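Local coordinates for OmpT protein (Vibrio cholerae serotype O1, PDB 6EHD) that probably acts as a general porin, a beta-barrel channel through the bacterial outer membrane that lets ions and small hydrophilic solutes diffuse passively, at residues V11-Q16 and A38-N43; D98-F103 and Y284-Y289; A190-S195 and A217-E222. The protein carries 1 engineered substitution. All coordinates share one frame; numbering follows the deposited sequence.

Contact 1. Residues V11-Q16 and A38-N43; sequences VDFYGQ and AGVDAN
Y14 lies against G39, and V11 against V40, where the neighbouring antiparallel strands 9-24 and 30-47 of the porin barrel form a beta hairpin. Backbone hydrogen bonds set the register. D12 pairs with D41 and Y14 with G39 as hydrogen-bonded pairs, each through two reciprocal bonds, the tightest running from D12 N to D41 O at 2.9 Å. Between and beside them, V11-A42, F13-V40 and G15-A38 are non-hydrogen-bonded pairs, and the closely spaced backbones also bring V40 CA to 3.4 Å from D12 O in a CA-H...O contact.

Apolar packing fills the face bearing V11, F13, V40 and A42. The CG2 methyl of V40, set opposite its backbone N, reaches toward the other strand and meets V11 CG1 at 3.6 Å. The same CG2 stands over one face of the F13 ring, 4.4 Å from CZ, while V11 CG2 approaches A42 CB. So apolar a surface is consistent with the outward, membrane side of the barrel.

The opposite face, with D12, Y14 and D41, is polar and aromatic. The chi1 of Y14, 69°, swings its ring across the strand to lie over G39, an aromatic-glycine pairing known as aromatic rescue of glycine. G39 N sits over the ring, and G39 CA makes an off-centre CH-pi contact 4.2 Å from the centroid. The phenol OH hydrogen-bonds E57, and D41 OD1 is held by Q53, both from strand 50-59.

D12 and F13 belong to a calcium site seen for this protein, together with W325; no calcium is bound here. Across the strands, a water donates to D12 OD2 at 2.7 Å and accepts from N43 ND2 at 2.9 Å.

Contact 2. Residues D98-F103 and Y284-Y289; sequences DYSYFF and YAEYGY. With C8E ((hydroxyethyloxy)tri(ethyloxy)octane), chain G.
The backbone of 98-103 has no regular structure and meets the extended strand 284-289 closest between F103 and G288, whose CA atoms are 6.0 Å apart; the N-H groups of Y101, F102 and F103 all face E286. The segment belongs to the long loop between helix 90-94 and strand 117-118 that folds into the barrel and rests on its inner wall, as the constriction loop does in general porins.

Extended from the wall with CG anti to the backbone N (chi1 -171°), the E286 side chain delivers its carboxylate to those amides. OE1 takes Y101 N at 2.8 Å through its syn lone pair. OE2 accepts F103 N at 3.0 Å, nearly along the C-O axis, and a weaker bond from F102 N. Y248 OH adds a hydrogen bond to OE1, so this buried carboxylate is gripped at both oxygens, which probably stabilises its charged form.

Aromatic packing flanks the anchor. The rings of Y101 and Y284 stack face to face, centroids 4.0 Å apart and planes 11° from parallel, while C14 of the detergent covers the other face of Y101. F102 CE2 abuts the edge of the Y284 ring, 3.7 Å from CD2. The two tyrosine hydroxyls are tied down as well, that of Y284 to E20 and that of Y101 to E274. CD2 of the F103 ring comes to 3.7 Å from G288 N.

Before these amides, D98 closes an Asx turn: its OD1 accepts S100 N, and S100 OG comes to the same oxygen at 2.6 Å, on the syn side.

Contact 3. Residues A190-S195 and A217-E222; sequences ADVTNS and AELDVE. With C8E ((hydroxyethyloxy)tri(ethyloxy)octane), chain K.
A chi1 of -174° turns the amide of N194 away from its own backbone N and toward L219, whose chi1 of -68° and chi2 of 160° together set CD2 3.6 Å from N194 OD1. The same oxygen lies 3.6 Å from A217 CB, so the amide is flanked by apolar carbon, while its ND2 is bound by the backbone O of R109. V192 CG2 lies alongside L219 CD2, and A190 CB touches V221 CG1 at 3.9 Å.

These strands form an antiparallel beta hairpin of the porin barrel. T193-D220 and S195-E218 each exchange two backbone bonds, and E222 N adds a straight one to D191 O at 2.8 Å where the second strand ends. On the T193, S195, E218 and D220 face a water joins S195 OG, at 2.7 Å, to E218 O. D191 packs beside the poorly ordered E222; R170 probably eases these like charges through a salt bridge to D191 OD2 and a long, weak ion pair with E222.

Strand 160-171 borders 184-205 on one side and strand 227-242 borders 208-221 on the other; V192 touches L113, and N194 touches T112 and L113, of the loop before strand 117-118.

Contact 2 is the buried one of the three: a loop lying inside the barrel is pinned to its wall by a carboxylate holding successive amides and by stacked rings. Contacts 1 and 3 instead join adjacent strands within the wall and depend on regular antiparallel backbone bonds; contact 1 is a surface contact and contact 3 partly buried, on opposite sides of the chain's centre. Strand 9-24 carries a segment of contact 1 and also supplies E20 beside contact 2, and the loop of contact 2 continues to the residues that cover contact 3. A glycine under an aromatic ring marks contact 1; contact 3 has more acidic side chains, D191, E218, D220 and E222.

Contact 1. Residues V11-Q16 and A38-N43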
loop_
_atom_site.group_PDB
_atom_site.type_symbol
_atom_site.label_atom_id
_atom_site.label_comp_id
_atom_site.label_asym_id
_atom_site.label_seq_id
_atom_site.Cartn_x
_atom_site.Cartn_y
_atom_site.Cartn_z
ATOM N N VAL A 11 -15.451 21.348 7.511
ATOM C CA VAL A 11 -14.753 20.551 8.468
ATOM C C VAL A 11 -15.512 19.148 8.400
ATOM O O VAL A 11 -16.724 19.135 8.580
ATOM C CB VAL A 11 -14.742 21.181 9.850
ATOM C CG1 VAL A 11 -14.007 20.312 10.844
ATOM C CG2 VAL A 11 -13.989 22.540 9.829
ATOM N N ASP A 12 -14.810 18.058 8.031
ATOM C CA ASP A 12 -15.452 16.726 7.869
ATOM C C ASP A 12 -14.874 15.779 8.889
ATOM O O ASP A 12 -13.704 15.518 8.908
ATOM C CB ASP A 12 -15.251 16.209 6.454
ATOM C CG ASP A 12 -15.986 17.058 5.420
ATOM O OD1 ASP A 12 -17.174 17.323 5.604
ATOM O OD2 ASP A 12 -15.358 17.473 4.430
ATOM N N PHE A 13 -15.717 15.275 9.793
ATOM C CA PHE A 13 -15.305 14.238 10.757
ATOM C C PHE A 13 -15.619 12.873 10.084
ATOM O O PHE A 13 -16.699 12.724 9.542
ATOM C CB PHE A 13 -16.036 14.313 12.099
ATOM C CG PHE A 13 -15.555 15.422 12.977
ATOM C CD1 PHE A 13 -15.957 16.724 12.724
ATOM C CD2 PHE A 13 -14.697 15.168 14.035
ATOM C CE1 PHE A 13 -15.543 17.761 13.537
ATOM C CE2 PHE A 13 -14.274 16.202 14.861
ATOM C CZ PHE A 13 -14.684 17.501 14.592
ATOM N N TYR A 14 -14.646 11.966 10.008
ATOM C CA TYR A 14 -14.836 10.718 9.167
ATOM C C TYR A 14 -14.182 9.574 9.887
ATOM O O TYR A 14 -13.401 9.794 10.788
ATOM C CB TYR A 14 -14.234 10.868 7.721
ATOM C CG TYR A 14 -12.733 10.927 7.745
ATOM C CD1 TYR A 14 -12.019 12.176 7.965
ATOM C CD2 TYR A 14 -11.956 9.772 7.567
ATOM C CE1 TYR A 14 -10.639 12.188 8.043
ATOM C CE2 TYR A 14 -10.603 9.796 7.672
ATOM C CZ TYR A 14 -9.924 11.043 7.880
ATOM O OH TYR A 14 -8.570 10.967 8.011
ATOM N N GLY A 15 -14.484 8.311 9.481
ATOM C CA GLY A 15 -13.734 7.201 10.010
ATOM C C GLY A 15 -14.313 5.820 9.524
ATOM O O GLY A 15 -15.294 5.806 8.737
ATOM N N GLN A 16 -13.720 4.791 10.094
ATOM C CA GLN A 16 -14.158 3.350 9.863
ATOM C C GLN A 16 -13.980 2.556 11.110
ATOM O O GLN A 16 -12.895 2.628 11.753
ATOM C CB GLN A 16 -13.289 2.656 8.772
ATOM C CG GLN A 16 -13.348 3.269 7.423
ATOM C CD GLN A 16 -12.512 2.533 6.406
ATOM O OE1 GLN A 16 -12.438 1.285 6.415
ATOM N NE2 GLN A 16 -11.828 3.316 5.542
ATOM N N ALA A 38 -10.138 7.135 12.856
ATOM C CA ALA A 38 -11.038 8.238 12.872
ATOM C C ALA A 38 -10.197 9.542 12.662
ATOM O O ALA A 38 -9.134 9.646 13.154
ATOM C CB ALA A 38 -11.739 8.349 14.256
ATOM N N GLY A 39 -10.696 10.468 11.900
ATOM C CA GLY A 39 -9.932 11.760 11.671
ATOM C C GLY A 39 -10.841 12.968 11.443
ATOM O O GLY A 39 -12.093 12.862 11.459
ATOM N N VAL A 40 -10.188 14.127 11.174
ATOM C CA VAL A 40 -10.843 15.346 10.736
ATOM C C VAL A 40 -10.053 15.929 9.573
ATOM O O VAL A 40 -8.805 15.870 9.588
ATOM C CB VAL A 40 -10.984 16.331 11.901
ATOM C CG1 VAL A 40 -9.668 16.610 12.565
ATOM C CG2 VAL A 40 -11.648 17.623 11.476
ATOM N N ASP A 41 -10.792 16.341 8.559
ATOM C CA ASP A 41 -10.314 16.904 7.285
ATOM C C ASP A 41 -10.964 18.288 7.094
ATOM O O ASP A 41 -12.175 18.420 6.771
ATOM C CB ASP A 41 -10.676 15.978 6.120
ATOM C CG ASP A 41 -9.989 16.377 4.812
ATOM O OD1 ASP A 41 -9.061 17.233 4.792
ATOM O OD2 ASP A 41 -10.340 15.818 3.762
ATOM N N ALA A 42 -10.155 19.345 7.285
ATOM C CA ALA A 42 -10.609 20.736 7.140
ATOM C C ALA A 42 -10.049 21.384 5.836
ATOM O O ALA A 42 -8.859 21.224 5.543
ATOM C CB ALA A 42 -10.157 21.526 8.370
ATOM N N ASN A 43 -10.920 21.981 5.035
ATOM C CA ASN A 43 -10.575 22.597 3.741
ATOM C C ASN A 43 -11.107 24.029 3.700
ATOM O O ASN A 43 -12.202 24.323 4.212
ATOM C CB ASN A 43 -11.057 21.780 2.515
ATOM C CG ASN A 43 -10.295 20.436 2.403
ATOM O OD1 ASN A 43 -9.198 20.381 1.804
ATOM N ND2 ASN A 43 -10.788 19.380 3.108
HETATM O O HOH W 1 -13.300 19.191 4.621
#

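Contact 2. Residues D98-F103 and Y284-Y289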
loop_
_atom_site.group_PDB
_atom_site.type_symbol
_atom_site.label_atom_id
_atom_site.label_comp_id
_atom_site.label_asym_id
_atom_site.label_seq_id
_atom_site.Cartn_x
_atom_site.Cartn_y
_atom_site.Cartn_z
ATOM N N ASP A 98 -3.817 -5.102 -7.398
ATOM C CA ASP A 98 -4.221 -5.951 -6.303
ATOM C C ASP A 98 -5.613 -5.462 -5.793
ATOM O O ASP A 98 -5.685 -4.248 -5.355
ATOM C CB ASP A 98 -3.189 -5.952 -5.110
ATOM C CG ASP A 98 -3.828 -6.501 -3.770
ATOM O OD1 ASP A 98 -4.655 -7.464 -3.839
ATOM O OD2 ASP A 98 -3.529 -5.946 -2.678
ATOM N N TYR A 99 -6.665 -6.280 -5.952
ATOM C CA TYR A 99 -8.021 -5.911 -5.630
ATOM C C TYR A 99 -8.535 -6.669 -4.410
ATOM O O TYR A 99 -9.725 -6.641 -4.119
ATOM C CB TYR A 99 -8.923 -6.125 -6.834
ATOM C CG TYR A 99 -8.453 -5.368 -8.077
ATOM C CD1 TYR A 99 -8.029 -4.032 -8.023
ATOM C CD2 TYR A 99 -8.410 -6.014 -9.285
ATOM C CE1 TYR A 99 -7.499 -3.393 -9.148
ATOM C CE2 TYR A 99 -7.897 -5.373 -10.433
ATOM C CZ TYR A 99 -7.486 -4.060 -10.377
ATOM O OH TYR A 99 -7.009 -3.440 -11.570
ATOM N N SER A 100 -7.622 -7.281 -3.644
ATOM C CA SER A 100 -8.023 -8.065 -2.452
ATOM C C SER A 100 -8.325 -7.215 -1.188
ATOM O O SER A 100 -7.965 -6.017 -1.092
ATOM C CB SER A 100 -6.872 -9.064 -2.132
ATOM O OG SER A 100 -5.709 -8.415 -1.619
ATOM N N TYR A 101 -8.956 -7.866 -0.186
ATOM C CA TYR A 101 -9.219 -7.308 1.162
ATOM C C TYR A 101 -8.230 -7.843 2.229
ATOM O O TYR A 101 -8.114 -7.229 3.261
ATOM C CB TYR A 101 -10.653 -7.627 1.590
ATOM C CG TYR A 101 -11.661 -6.678 1.124
ATOM C CD1 TYR A 101 -11.957 -5.553 1.872
ATOM C CD2 TYR A 101 -12.370 -6.889 -0.061
ATOM C CE1 TYR A 101 -12.879 -4.603 1.363
ATOM C CE2 TYR A 101 -13.333 -5.980 -0.516
ATOM C CZ TYR A 101 -13.598 -4.828 0.234
ATOM O OH TYR A 101 -14.536 -3.880 -0.219
ATOM N N PHE A 102 -7.478 -8.938 1.984
ATOM C CA PHE A 102 -6.599 -9.589 2.952
ATOM C C PHE A 102 -5.209 -10.058 2.510
ATOM O O PHE A 102 -4.213 -9.764 3.174
ATOM C CB PHE A 102 -7.270 -10.831 3.629
ATOM C CG PHE A 102 -8.431 -10.535 4.535
ATOM C CD1 PHE A 102 -8.222 -10.055 5.779
ATOM C CD2 PHE A 102 -9.767 -10.756 4.063
ATOM C CE1 PHE A 102 -9.323 -9.811 6.642
ATOM C CE2 PHE A 102 -10.859 -10.561 4.958
ATOM C CZ PHE A 102 -10.603 -10.089 6.219
ATOM N N PHE A 103 -5.108 -10.763 1.383
ATOM C CA PHE A 103 -3.896 -11.583 1.110
ATOM C C PHE A 103 -2.994 -11.133 -0.053
ATOM O O PHE A 103 -1.861 -11.553 -0.144
ATOM C CB PHE A 103 -4.308 -13.046 0.883
ATOM C CG PHE A 103 -5.065 -13.675 2.079
ATOM C CD1 PHE A 103 -4.444 -13.676 3.353
ATOM C CD2 PHE A 103 -6.363 -14.150 1.932
ATOM C CE1 PHE A 103 -5.146 -14.195 4.487
ATOM C CE2 PHE A 103 -7.056 -14.653 3.054
ATOM C CZ PHE A 103 -6.411 -14.688 4.310
ATOM N N TYR A 284 -17.233 -8.837 3.611
ATOM C CA TYR A 284 -16.450 -9.549 2.583
ATOM C C TYR A 284 -15.874 -10.880 3.124
ATOM O O TYR A 284 -15.635 -11.043 4.343
ATOM C CB TYR A 284 -15.258 -8.635 2.103
ATOM C CG TYR A 284 -14.621 -7.766 3.150
ATOM C CD1 TYR A 284 -15.143 -6.521 3.472
ATOM C CD2 TYR A 284 -13.559 -8.200 3.881
ATOM C CE1 TYR A 284 -14.630 -5.730 4.484
ATOM C CE2 TYR A 284 -12.975 -7.380 4.872
ATOM C CZ TYR A 284 -13.561 -6.153 5.220
ATOM O OH TYR A 284 -12.958 -5.372 6.222
ATOM N N ALA A 285 -15.592 -11.815 2.189
ATOM C CA ALA A 285 -14.988 -13.074 2.534
ATOM C C ALA A 285 -13.988 -13.471 1.411
ATOM O O ALA A 285 -14.334 -13.293 0.210
ATOM C CB ALA A 285 -16.080 -14.156 2.616
ATOM N N GLU A 286 -12.855 -14.015 1.829
ATOM C CA GLU A 286 -11.793 -14.297 0.892
ATOM C C GLU A 286 -11.039 -15.571 1.207
ATOM O O GLU A 286 -10.736 -15.885 2.361
ATOM C CB GLU A 286 -10.781 -13.049 0.968
ATOM C CG GLU A 286 -9.683 -13.018 -0.097
ATOM C CD GLU A 286 -8.895 -11.654 0.016
ATOM O OE1 GLU A 286 -9.624 -10.599 -0.092
ATOM O OE2 GLU A 286 -7.661 -11.695 0.196
ATOM N N TYR A 287 -10.622 -16.252 0.132
ATOM C CA TYR A 287 -9.653 -17.379 0.231
ATOM C C TYR A 287 -8.327 -16.968 -0.439
ATOM O O TYR A 287 -8.339 -16.382 -1.549
ATOM C CB TYR A 287 -10.254 -18.536 -0.560
ATOM C CG TYR A 287 -9.284 -19.688 -0.844
ATOM C CD1 TYR A 287 -8.672 -20.387 0.198
ATOM C CD2 TYR A 287 -8.878 -19.999 -2.166
ATOM C CE1 TYR A 287 -7.751 -21.457 -0.071
ATOM C CE2 TYR A 287 -7.932 -21.022 -2.429
ATOM C CZ TYR A 287 -7.398 -21.766 -1.375
ATOM O OH TYR A 287 -6.501 -22.832 -1.656
ATOM N N GLY A 288 -7.237 -17.290 0.229
ATOM C CA GLY A 288 -5.870 -17.093 -0.249
ATOM C C GLY A 288 -5.015 -18.396 -0.234
ATOM O O GLY A 288 -4.930 -19.041 0.797
ATOM N N TYR A 289 -4.377 -18.713 -1.386
ATOM C CA TYR A 289 -3.434 -19.866 -1.514
ATOM C C TYR A 289 -2.033 -19.307 -1.760
ATOM O O TYR A 289 -1.843 -18.493 -2.739
ATOM C CB TYR A 289 -3.879 -20.737 -2.684
ATOM C CG TYR A 289 -2.802 -21.798 -2.964
ATOM C CD1 TYR A 289 -2.745 -22.987 -2.214
ATOM C CD2 TYR A 289 -1.821 -21.573 -3.910
ATOM C CE1 TYR A 289 -1.748 -23.945 -2.470
ATOM C CE2 TYR A 289 -0.814 -22.554 -4.186
ATOM C CZ TYR A 289 -0.811 -23.725 -3.462
ATOM O OH TYR A 289 0.181 -24.680 -3.688
HETATM C C11 C8E G . -10.991 -2.911 -4.836
HETATM O O12 C8E G . -11.152 -3.031 -3.395
HETATM C C13 C8E G . -9.897 -3.376 -2.753
HETATM C C14 C8E G . -9.997 -3.302 -1.238
HETATM O O15 C8E G . -10.174 -1.892 -0.958
HETATM C C16 C8E G . -10.888 -1.508 0.184
HETATM C C17 C8E G . -9.847 -1.579 1.203
HETATM O O18 C8E G . -9.725 -0.394 1.982
HETATM C C19 C8E G . -8.896 -0.284 3.154
HETATM C C20 C8E G . -7.516 0.315 3.623
HETATM O O21 C8E G . -6.891 -0.104 4.953
#

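Contact 3. Residues A190-S195 and A217-E222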
loop_
_atom_site.group_PDB
_atom_site.type_symbol
_atom_site.label_atom_id
_atom_site.label_comp_id
_atom_site.label_asym_id
_atom_site.label_seq_id
_atom_site.Cartn_x
_atom_site.Cartn_y
_atom_site.Cartn_z
ATOM N N ALA A 190 21.867 -3.796 8.482
ATOM C CA ALA A 190 22.555 -3.456 7.272
ATOM C C ALA A 190 22.058 -2.122 6.729
ATOM O O ALA A 190 20.963 -1.680 7.098
ATOM C CB ALA A 190 22.354 -4.565 6.272
ATOM N N ASP A 191 22.919 -1.475 5.964
ATOM C CA ASP A 191 22.615 -0.293 5.172
ATOM C C ASP A 191 22.063 -0.789 3.803
ATOM O O ASP A 191 22.817 -1.248 2.928
ATOM C CB ASP A 191 23.899 0.566 5.039
ATOM C CG ASP A 191 23.702 1.882 4.287
ATOM O OD1 ASP A 191 22.637 2.162 3.642
ATOM O OD2 ASP A 191 24.681 2.668 4.285
ATOM N N VAL A 192 20.723 -0.712 3.643
ATOM C CA VAL A 192 20.028 -1.319 2.472
ATOM C C VAL A 192 19.251 -0.229 1.700
ATOM O O VAL A 192 18.636 0.652 2.312
ATOM C CB VAL A 192 19.159 -2.512 2.900
ATOM C CG1 VAL A 192 18.201 -2.152 4.014
ATOM C CG2 VAL A 192 18.387 -3.122 1.713
ATOM N N THR A 193 19.401 -0.265 0.387
ATOM C CA THR A 193 18.676 0.593 -0.579
ATOM C C THR A 193 17.718 -0.307 -1.407
ATOM O O THR A 193 18.135 -1.398 -1.877
ATOM C CB THR A 193 19.678 1.310 -1.530
ATOM O OG1 THR A 193 20.546 2.159 -0.746
ATOM C CG2 THR A 193 18.988 2.264 -2.472
ATOM N N ASN A 194 16.463 0.140 -1.569
ATOM C CA ASN A 194 15.463 -0.544 -2.446
ATOM C C ASN A 194 15.172 0.425 -3.548
ATOM O O ASN A 194 14.739 1.525 -3.229
ATOM C CB ASN A 194 14.213 -0.826 -1.607
ATOM C CG ASN A 194 13.155 -1.657 -2.357
ATOM O OD1 ASN A 194 13.498 -2.397 -3.268
ATOM N ND2 ASN A 194 11.847 -1.540 -1.926
ATOM N N SER A 195 15.517 0.071 -4.809
ATOM C CA SER A 195 15.248 0.825 -5.992
ATOM C C SER A 195 14.177 0.079 -6.843
ATOM O O SER A 195 14.322 -1.071 -7.138
ATOM C CB SER A 195 16.544 0.994 -6.832
ATOM O OG SER A 195 17.518 1.612 -5.980
ATOM N N ALA A 217 12.374 -4.705 -8.587
ATOM C CA ALA A 217 13.094 -4.032 -7.517
ATOM C C ALA A 217 14.513 -4.613 -7.392
ATOM O O ALA A 217 14.747 -5.769 -7.768
ATOM C CB ALA A 217 12.406 -4.132 -6.171
ATOM N N GLU A 218 15.400 -3.755 -6.887
ATOM C CA GLU A 218 16.826 -4.154 -6.567
ATOM C C GLU A 218 17.166 -3.733 -5.181
ATOM O O GLU A 218 16.995 -2.544 -4.820
ATOM C CB GLU A 218 17.860 -3.507 -7.559
ATOM C CG GLU A 218 19.333 -3.979 -7.243
ATOM C CD GLU A 218 20.254 -3.756 -8.439
ATOM O OE1 GLU A 218 20.175 -4.581 -9.374
ATOM O OE2 GLU A 218 21.064 -2.809 -8.420
ATOM N N LEU A 219 17.583 -4.713 -4.373
ATOM C CA LEU A 219 17.990 -4.492 -3.005
ATOM C C LEU A 219 19.555 -4.598 -2.995
ATOM O O LEU A 219 20.087 -5.634 -3.387
ATOM C CB LEU A 219 17.417 -5.548 -2.092
ATOM C CG LEU A 219 15.873 -5.464 -1.924
ATOM C CD1 LEU A 219 15.386 -6.802 -1.442
ATOM C CD2 LEU A 219 15.460 -4.344 -0.969
ATOM N N ASP A 220 20.241 -3.514 -2.674
ATOM C CA ASP A 220 21.729 -3.580 -2.455
ATOM C C ASP A 220 22.159 -3.099 -1.083
ATOM O O ASP A 220 21.505 -2.230 -0.454
ATOM C CB ASP A 220 22.621 -3.018 -3.580
ATOM C CG ASP A 220 22.075 -1.819 -4.224
ATOM O OD1 ASP A 220 21.952 -0.815 -3.506
ATOM O OD2 ASP A 220 21.794 -1.868 -5.452
ATOM N N VAL A 221 23.250 -3.724 -0.610
ATOM C CA VAL A 221 23.770 -3.524 0.740
ATOM C C VAL A 221 25.046 -2.686 0.607
ATOM O O VAL A 221 25.943 -3.054 -0.161
ATOM C CB VAL A 221 23.999 -4.878 1.453
ATOM C CG1 VAL A 221 24.382 -4.675 2.913
ATOM C CG2 VAL A 221 22.727 -5.711 1.391
ATOM N N GLU A 222 25.110 -1.560 1.313
ATOM C CA GLU A 222 26.235 -0.583 1.185
ATOM C C GLU A 222 27.718 -1.099 1.222
ATOM O O GLU A 222 28.546 -0.643 0.402
ATOM C CB GLU A 222 26.061 0.547 2.208
ATOM C CG GLU A 222 27.215 1.541 2.358
ATOM C CD GLU A 222 27.543 2.350 1.112
ATOM O OE1 GLU A 222 28.563 3.086 1.145
ATOM O OE2 GLU A 222 26.802 2.278 0.110
HETATM C C1 C8E K . 11.816 3.105 -19.425
HETATM C C2 C8E K . 12.994 3.534 -18.560
HETATM C C3 C8E K . 13.364 2.449 -17.588
HETATM C C4 C8E K . 13.873 3.058 -16.316
HETATM C C5 C8E K . 14.448 1.992 -15.470
HETATM C C6 C8E K . 14.904 2.524 -14.138
HETATM C C7 C8E K . 15.204 1.301 -13.310
HETATM C C8 C8E K . 15.693 1.558 -11.905
HETATM O O9 C8E K . 15.755 0.244 -11.326
HETATM C C10 C8E K . 14.613 -0.163 -10.591
HETATM C C11 C8E K . 14.361 -1.657 -10.781
HETATM O O12 C8E K . 15.555 -2.369 -10.489
HETATM O O HOH W 2 18.958 -0.409 -4.880
#